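Local atomic coordinates of alkylpurine DNA glycosylase AlkC (Pseudomonas fluorescens, PDB entry 5VHV), a protein that excises alkylated purine bases from damaged DNA in base excision repair, apparently without flipping the damaged nucleotide out of the duplex. Residues D98-S103 with F128-A133; L149-S154 with R190-N195. One frame throughout, in Å; residues are numbered along the deposited sequence.

Interaction 1 of 2, residues D98-S103 with F128-A133; sequences DDFKRS and FQRTLA. With MES (2-(N-morpholino)-ethanesulfonic acid), chain H.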
loop_
_atom_site.group_PDB
_atom_site.type_symbol
_atom_site.label_atom_id
_atom_site.label_comp_id
_atom_site.label_asym_id
_atom_site.label_seq_id
_atom_site.Cartn_x
_atom_site.Cartn_y
_atom_site.Cartn_z
ATOM N N ASP A 98 -27.993 6.779 6.261
ATOM C CA ASP A 98 -29.117 6.673 7.192
ATOM C C ASP A 98 -29.788 5.302 7.158
ATOM O O ASP A 98 -30.925 5.156 7.623
ATOM C CB ASP A 98 -30.169 7.761 6.925
ATOM C CG ASP A 98 -31.222 7.851 8.056
ATOM O OD1 ASP A 98 -30.807 7.937 9.230
ATOM O OD2 ASP A 98 -32.451 7.821 7.792
ATOM N N ASP A 99 -29.107 4.292 6.631
ATOM C CA ASP A 99 -29.602 2.926 6.612
ATOM C C ASP A 99 -28.360 2.068 6.907
ATOM O O ASP A 99 -27.859 1.297 6.076
ATOM C CB ASP A 99 -30.265 2.593 5.271
ATOM C CG ASP A 99 -31.231 1.433 5.363
ATOM O OD1 ASP A 99 -31.359 0.835 6.453
ATOM O OD2 ASP A 99 -31.855 1.103 4.331
ATOM N N PHE A 100 -27.838 2.241 8.127
ATOM C CA PHE A 100 -26.511 1.733 8.482
ATOM C C PHE A 100 -26.422 0.219 8.345
ATOM O O PHE A 100 -25.503 -0.304 7.705
ATOM C CB PHE A 100 -26.157 2.163 9.904
ATOM C CG PHE A 100 -24.798 1.717 10.346
ATOM C CD1 PHE A 100 -23.680 2.443 10.000
ATOM C CD2 PHE A 100 -24.632 0.556 11.093
ATOM C CE1 PHE A 100 -22.426 2.032 10.399
ATOM C CE2 PHE A 100 -23.358 0.144 11.471
ATOM C CZ PHE A 100 -22.276 0.885 11.125
ATOM N N LYS A 101 -27.355 -0.513 8.955
ATOM C CA LYS A 101 -27.184 -1.958 8.986
ATOM C C LYS A 101 -27.284 -2.542 7.586
ATOM O O LYS A 101 -26.492 -3.414 7.206
ATOM C CB LYS A 101 -28.203 -2.574 9.941
ATOM C CG LYS A 101 -27.754 -2.361 11.375
ATOM C CD LYS A 101 -28.817 -2.621 12.401
ATOM C CE LYS A 101 -28.245 -2.359 13.784
ATOM N NZ LYS A 101 -29.305 -2.235 14.800
ATOM N N ARG A 102 -28.211 -2.026 6.786
ATOM C CA ARG A 102 -28.319 -2.503 5.414
ATOM C C ARG A 102 -27.059 -2.171 4.631
ATOM O O ARG A 102 -26.598 -2.980 3.816
ATOM C CB ARG A 102 -29.542 -1.881 4.745
ATOM C CG ARG A 102 -29.959 -2.573 3.478
ATOM C CD ARG A 102 -31.039 -1.783 2.751
ATOM N NE ARG A 102 -32.258 -1.640 3.540
ATOM C CZ ARG A 102 -33.236 -2.535 3.589
ATOM N NH1 ARG A 102 -33.142 -3.672 2.905
ATOM N NH2 ARG A 102 -34.311 -2.287 4.326
ATOM N N SER A 103 -26.502 -0.974 4.850
ATOM C CA SER A 103 -25.295 -0.561 4.147
ATOM C C SER A 103 -24.098 -1.423 4.535
ATOM O O SER A 103 -23.301 -1.815 3.672
ATOM C CB SER A 103 -25.015 0.914 4.414
ATOM O OG SER A 103 -26.013 1.711 3.772
ATOM N N PHE A 128 -17.717 6.522 13.677
ATOM C CA PHE A 128 -16.524 5.724 13.910
ATOM C C PHE A 128 -16.822 4.511 14.791
ATOM O O PHE A 128 -16.507 3.373 14.416
ATOM C CB PHE A 128 -15.410 6.555 14.536
ATOM C CG PHE A 128 -14.196 5.740 14.804
ATOM C CD1 PHE A 128 -13.390 5.349 13.758
ATOM C CD2 PHE A 128 -13.910 5.297 16.078
ATOM C CE1 PHE A 128 -12.286 4.561 13.962
ATOM C CE2 PHE A 128 -12.795 4.493 16.306
ATOM C CZ PHE A 128 -11.982 4.125 15.243
ATOM N N GLN A 129 -17.404 4.735 15.972
ATOM C CA GLN A 129 -17.543 3.629 16.929
ATOM C C GLN A 129 -18.474 2.552 16.379
ATOM O O GLN A 129 -18.186 1.349 16.497
ATOM C CB GLN A 129 -18.036 4.159 18.288
ATOM C CG GLN A 129 -17.661 3.308 19.490
ATOM C CD GLN A 129 -16.138 3.257 19.746
ATOM O OE1 GLN A 129 -15.473 4.288 19.829
ATOM N NE2 GLN A 129 -15.607 2.063 19.840
ATOM N N ARG A 130 -19.582 2.969 15.746
ATOM C CA ARG A 130 -20.531 2.007 15.193
ATOM C C ARG A 130 -19.869 1.145 14.129
ATOM O O ARG A 130 -20.087 -0.073 14.074
ATOM C CB ARG A 130 -21.737 2.734 14.604
ATOM C CG ARG A 130 -23.025 1.921 14.668
ATOM C CD ARG A 130 -24.197 2.661 14.019
ATOM N NE ARG A 130 -25.444 1.922 14.216
ATOM C CZ ARG A 130 -26.634 2.312 13.760
ATOM N NH1 ARG A 130 -26.762 3.452 13.070
ATOM N NH2 ARG A 130 -27.696 1.546 13.977
ATOM N N THR A 131 -19.060 1.767 13.273
ATOM C CA THR A 131 -18.427 1.063 12.164
ATOM C C THR A 131 -17.267 0.202 12.656
ATOM O O THR A 131 -17.058 -0.917 12.164
ATOM C CB THR A 131 -17.957 2.078 11.112
ATOM O OG1 THR A 131 -19.055 2.933 10.734
ATOM C CG2 THR A 131 -17.432 1.391 9.873
ATOM N N LEU A 132 -16.525 0.697 13.652
ATOM C CA LEU A 132 -15.451 -0.101 14.235
ATOM C C LEU A 132 -15.978 -1.442 14.736
ATOM O O LEU A 132 -15.343 -2.489 14.528
ATOM C CB LEU A 132 -14.766 0.669 15.375
ATOM C CG LEU A 132 -13.675 -0.105 16.138
ATOM C CD1 LEU A 132 -12.486 -0.433 15.240
ATOM C CD2 LEU A 132 -13.200 0.706 17.322
ATOM N N ALA A 133 -17.150 -1.439 15.375
ATOM C CA ALA A 133 -17.705 -2.689 15.896
ATOM C C ALA A 133 -17.972 -3.676 14.769
ATOM O O ALA A 133 -17.722 -4.882 14.902
ATOM C CB ALA A 133 -18.992 -2.416 16.675
HETATM O O1 MES H . -34.557 3.003 7.450
HETATM C C2 MES H . -33.864 2.009 8.203
HETATM C C3 MES H . -33.565 2.461 9.626
HETATM N N4 MES H . -32.929 3.769 9.599
HETATM C C5 MES H . -33.675 4.777 8.857
HETATM C C6 MES H . -33.863 4.247 7.440
HETATM C C7 MES H . -32.568 4.205 10.944
HETATM C C8 MES H . -31.288 5.050 10.957
HETATM S S MES H . -29.899 4.126 10.901
HETATM O O1S MES H . -28.803 4.874 10.239
HETATM O O2S MES H . -30.202 2.863 10.181
HETATM O O3S MES H . -29.461 3.824 12.284
#
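Arg130, in the first turn of helix 128-138, reaches over the ring of Phe100 in the first turn of helix 100-110. A chi1 of -150° and a chain extended from CG to NE lay its methylenes along the ring. Arg130 CD sits over the centre of one face, 3.6 Å from the Phe100 ring centroid and 11° off the ring normal, a CH-pi contact. Farther out the guanidinium runs nearly parallel to the ring, the planes 5° apart, but slides toward the rim: Arg130 NE is 3.5 Å from Phe100 CD2. Arg130 NH1 passes beyond the ring, with Phe100 CB 3.5 Å away over a face of the guanidinium. The guanidinium edge meets the sulfonate of a bound MES, Arg130 NH1 giving a nearly straight bond of 2.8 Å to MES O3S and NH2 a weak one to the same oxygen. MES O2S accepts from Phe100 N at 3.2 Å, while MES N4 donates to Asp98 O. Lys101 crosses the guanidinium at about a right angle, its NZ 4.2 Å from Arg130 NH2. Next along the helix, Thr131 brings OG1 to the ring edge, 3.5 Å from Phe100 CE1; that hydroxyl is hydrogen-bonded back to Asp127 O. Phe123 of helix 119-126 also packs on Phe100, so the ring joins three helices of the DNA-alkylation-repair family region. The sulfonate, probably from the crystallisation liquor, is thus gripped by Arg130 and the Phe100 amide, with the lysine farther off, and probably offsets part of the positive charge gathered here.

Interaction 2 of 2, residues L149-S154 with R190-N195; sequences LASEGS and RKSVAN
The backbones come close where helix 144-152 meets helix 187-201, with Glu152 CA 5.5 Å from Ser192 CA and Ser151 CA 5.9 Å from Val193 CA. The serines at 151 and 192 leave room for this approach, and the hydroxyl of Ser192 fills the middle of it. The chi1 of Ser192 (176°) swings OG away from its own N and out across the gap, where two bonds hold it. Ser151 OG donates to Ser192 OG at 2.8 Å, and Ser192 OG in turn donates to Glu152 OE1 at 2.7 Å, using the anti lone pair of that oxygen; the donors point one way, from serine through serine to carboxylate. Glu152 gets there by bending at chi2 (75°), which folds the carboxylate back toward Ser192, whose CB lies 3.2 Å from Glu152 OE1. A water donates to Glu152 OE1 at 2.8 Å and accepts from Asn195 ND2, carrying the network one turn farther along helix 187-201. The other oxygen, Glu152 OE2, forms a salt bridge with Arg155, and Asn195 OD1 is bonded to Arg231. Val193 CG2 lies beside the first hydroxyl, 4.0 Å from Ser151 OG. Losing the Ser192 hydroxyl to an alanine here is likely to leave Ser151 OG without this acceptor and Glu152 OE1 without one of its donors. The buried polar chain joins two helices of the HEAT-like repeat fold beside the bound DNA, which carries an oxocarbenium-intermediate analog; Glu152 packs on a sugar and Asn195 on a modified base.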
loop_
_atom_site.group_PDB
_atom_site.type_symbol
_atom_site.label_atom_id
_atom_site.label_comp_id
_atom_site.label_asym_id
_atom_site.label_seq_id
_atom_site.Cartn_x
_atom_site.Cartn_y
_atom_site.Cartn_z
ATOM N N LEU A 149 -10.729 -6.611 4.376
ATOM C CA LEU A 149 -11.391 -5.317 4.492
ATOM C C LEU A 149 -11.249 -4.737 5.903
ATOM O O LEU A 149 -11.050 -3.525 6.073
ATOM C CB LEU A 149 -12.866 -5.472 4.122
ATOM C CG LEU A 149 -13.799 -4.276 4.274
ATOM C CD1 LEU A 149 -13.290 -3.113 3.396
ATOM C CD2 LEU A 149 -15.232 -4.643 3.876
ATOM N N ALA A 150 -11.405 -5.579 6.926
ATOM C CA ALA A 150 -11.327 -5.109 8.311
ATOM C C ALA A 150 -9.987 -4.432 8.600
ATOM O O ALA A 150 -9.936 -3.386 9.263
ATOM C CB ALA A 150 -11.558 -6.290 9.263
ATOM N N SER A 151 -8.895 -4.992 8.061
ATOM C CA SER A 151 -7.552 -4.454 8.240
ATOM C C SER A 151 -7.250 -3.301 7.287
ATOM O O SER A 151 -6.644 -2.300 7.689
ATOM C CB SER A 151 -6.522 -5.563 8.018
ATOM O OG SER A 151 -5.205 -5.017 8.061
ATOM N N GLU A 152 -7.632 -3.432 6.020
ATOM C CA GLU A 152 -7.248 -2.448 5.014
ATOM C C GLU A 152 -8.107 -1.190 5.106
ATOM O O GLU A 152 -7.591 -0.070 5.004
ATOM C CB GLU A 152 -7.356 -3.071 3.622
ATOM C CG GLU A 152 -6.720 -2.242 2.509
ATOM C CD GLU A 152 -5.207 -2.308 2.506
ATOM O OE1 GLU A 152 -4.643 -3.074 3.332
ATOM O OE2 GLU A 152 -4.583 -1.590 1.695
ATOM N N GLY A 153 -9.411 -1.353 5.325
ATOM C CA GLY A 153 -10.295 -0.202 5.392
ATOM C C GLY A 153 -10.039 0.688 6.581
ATOM O O GLY A 153 -10.380 1.873 6.536
ATOM N N SER A 154 -9.465 0.136 7.649
ATOM C CA SER A 154 -9.215 0.881 8.868
ATOM C C SER A 154 -7.813 1.471 8.902
ATOM O O SER A 154 -7.433 2.063 9.911
ATOM C CB SER A 154 -9.454 -0.024 10.080
ATOM O OG SER A 154 -8.553 -1.133 10.124
ATOM N N ARG A 190 -2.594 -11.089 5.226
ATOM C CA ARG A 190 -1.310 -10.796 5.856
ATOM C C ARG A 190 -0.687 -9.539 5.276
ATOM O O ARG A 190 -0.110 -8.736 6.017
ATOM C CB ARG A 190 -0.342 -11.975 5.717
ATOM C CG ARG A 190 -0.814 -13.210 6.457
ATOM C CD ARG A 190 0.282 -14.254 6.661
ATOM N NE ARG A 190 0.811 -14.793 5.410
ATOM C CZ ARG A 190 0.265 -15.785 4.720
ATOM N NH1 ARG A 190 -0.854 -16.357 5.142
ATOM N NH2 ARG A 190 0.849 -16.222 3.602
ATOM N N LYS A 191 -0.795 -9.346 3.959
ATOM C CA LYS A 191 -0.279 -8.125 3.343
ATOM C C LYS A 191 -0.891 -6.890 3.982
ATOM O O LYS A 191 -0.192 -5.909 4.265
ATOM C CB LYS A 191 -0.580 -8.116 1.846
ATOM C CG LYS A 191 0.193 -9.120 1.030
ATOM C CD LYS A 191 -0.275 -9.054 -0.422
ATOM C CE LYS A 191 0.627 -9.897 -1.333
ATOM N NZ LYS A 191 0.037 -9.997 -2.703
ATOM N N SER A 192 -2.214 -6.910 4.170
ATOM C CA SER A 192 -2.931 -5.782 4.738
ATOM C C SER A 192 -2.527 -5.527 6.189
ATOM O O SER A 192 -2.331 -4.374 6.585
ATOM C CB SER A 192 -4.440 -6.032 4.619
ATOM O OG SER A 192 -5.147 -4.985 5.243
ATOM N N VAL A 193 -2.383 -6.577 6.999
ATOM C CA VAL A 193 -1.961 -6.366 8.380
ATOM C C VAL A 193 -0.600 -5.681 8.396
ATOM O O VAL A 193 -0.358 -4.725 9.152
ATOM C CB VAL A 193 -1.926 -7.701 9.153
ATOM C CG1 VAL A 193 -1.411 -7.485 10.585
ATOM C CG2 VAL A 193 -3.296 -8.341 9.188
ATOM N N ALA A 194 0.311 -6.169 7.561
ATOM C CA ALA A 194 1.659 -5.615 7.519
ATOM C C ALA A 194 1.623 -4.165 7.080
ATOM O O ALA A 194 2.343 -3.328 7.632
ATOM C CB ALA A 194 2.555 -6.430 6.583
ATOM N N ASN A 195 0.806 -3.852 6.074
ATOM C CA ASN A 195 0.752 -2.479 5.579
ATOM C C ASN A 195 0.090 -1.536 6.583
ATOM O O ASN A 195 0.497 -0.373 6.710
ATOM C CB ASN A 195 0.050 -2.440 4.223
ATOM C CG ASN A 195 0.917 -3.053 3.116
ATOM O OD1 ASN A 195 2.169 -3.074 3.199
ATOM N ND2 ASN A 195 0.271 -3.568 2.093
HETATM O O HOH W 1 -2.496 -4.191 1.831
#

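How the interactions relate
Both contacts join helices within the same alkylation-repair region, but in different settings. Interaction 1 is partly buried and lies about 25 Å from the centre of the chain, its nearest atom about 14 Å from the DNA; interaction 2 is buried, nearer the chain's centre and within about 4 Å of the DNA. They share no helix, yet helices 128-138 and 144-152 follow each other in the chain, and Trp138 and Met135 of the first touch residues of 149-154. The chemistry follows the place: an arginine laid on an aromatic face meets a sulfonate in one, while small hydroxyls, a carboxylate and water link the closely approaching helices in the other.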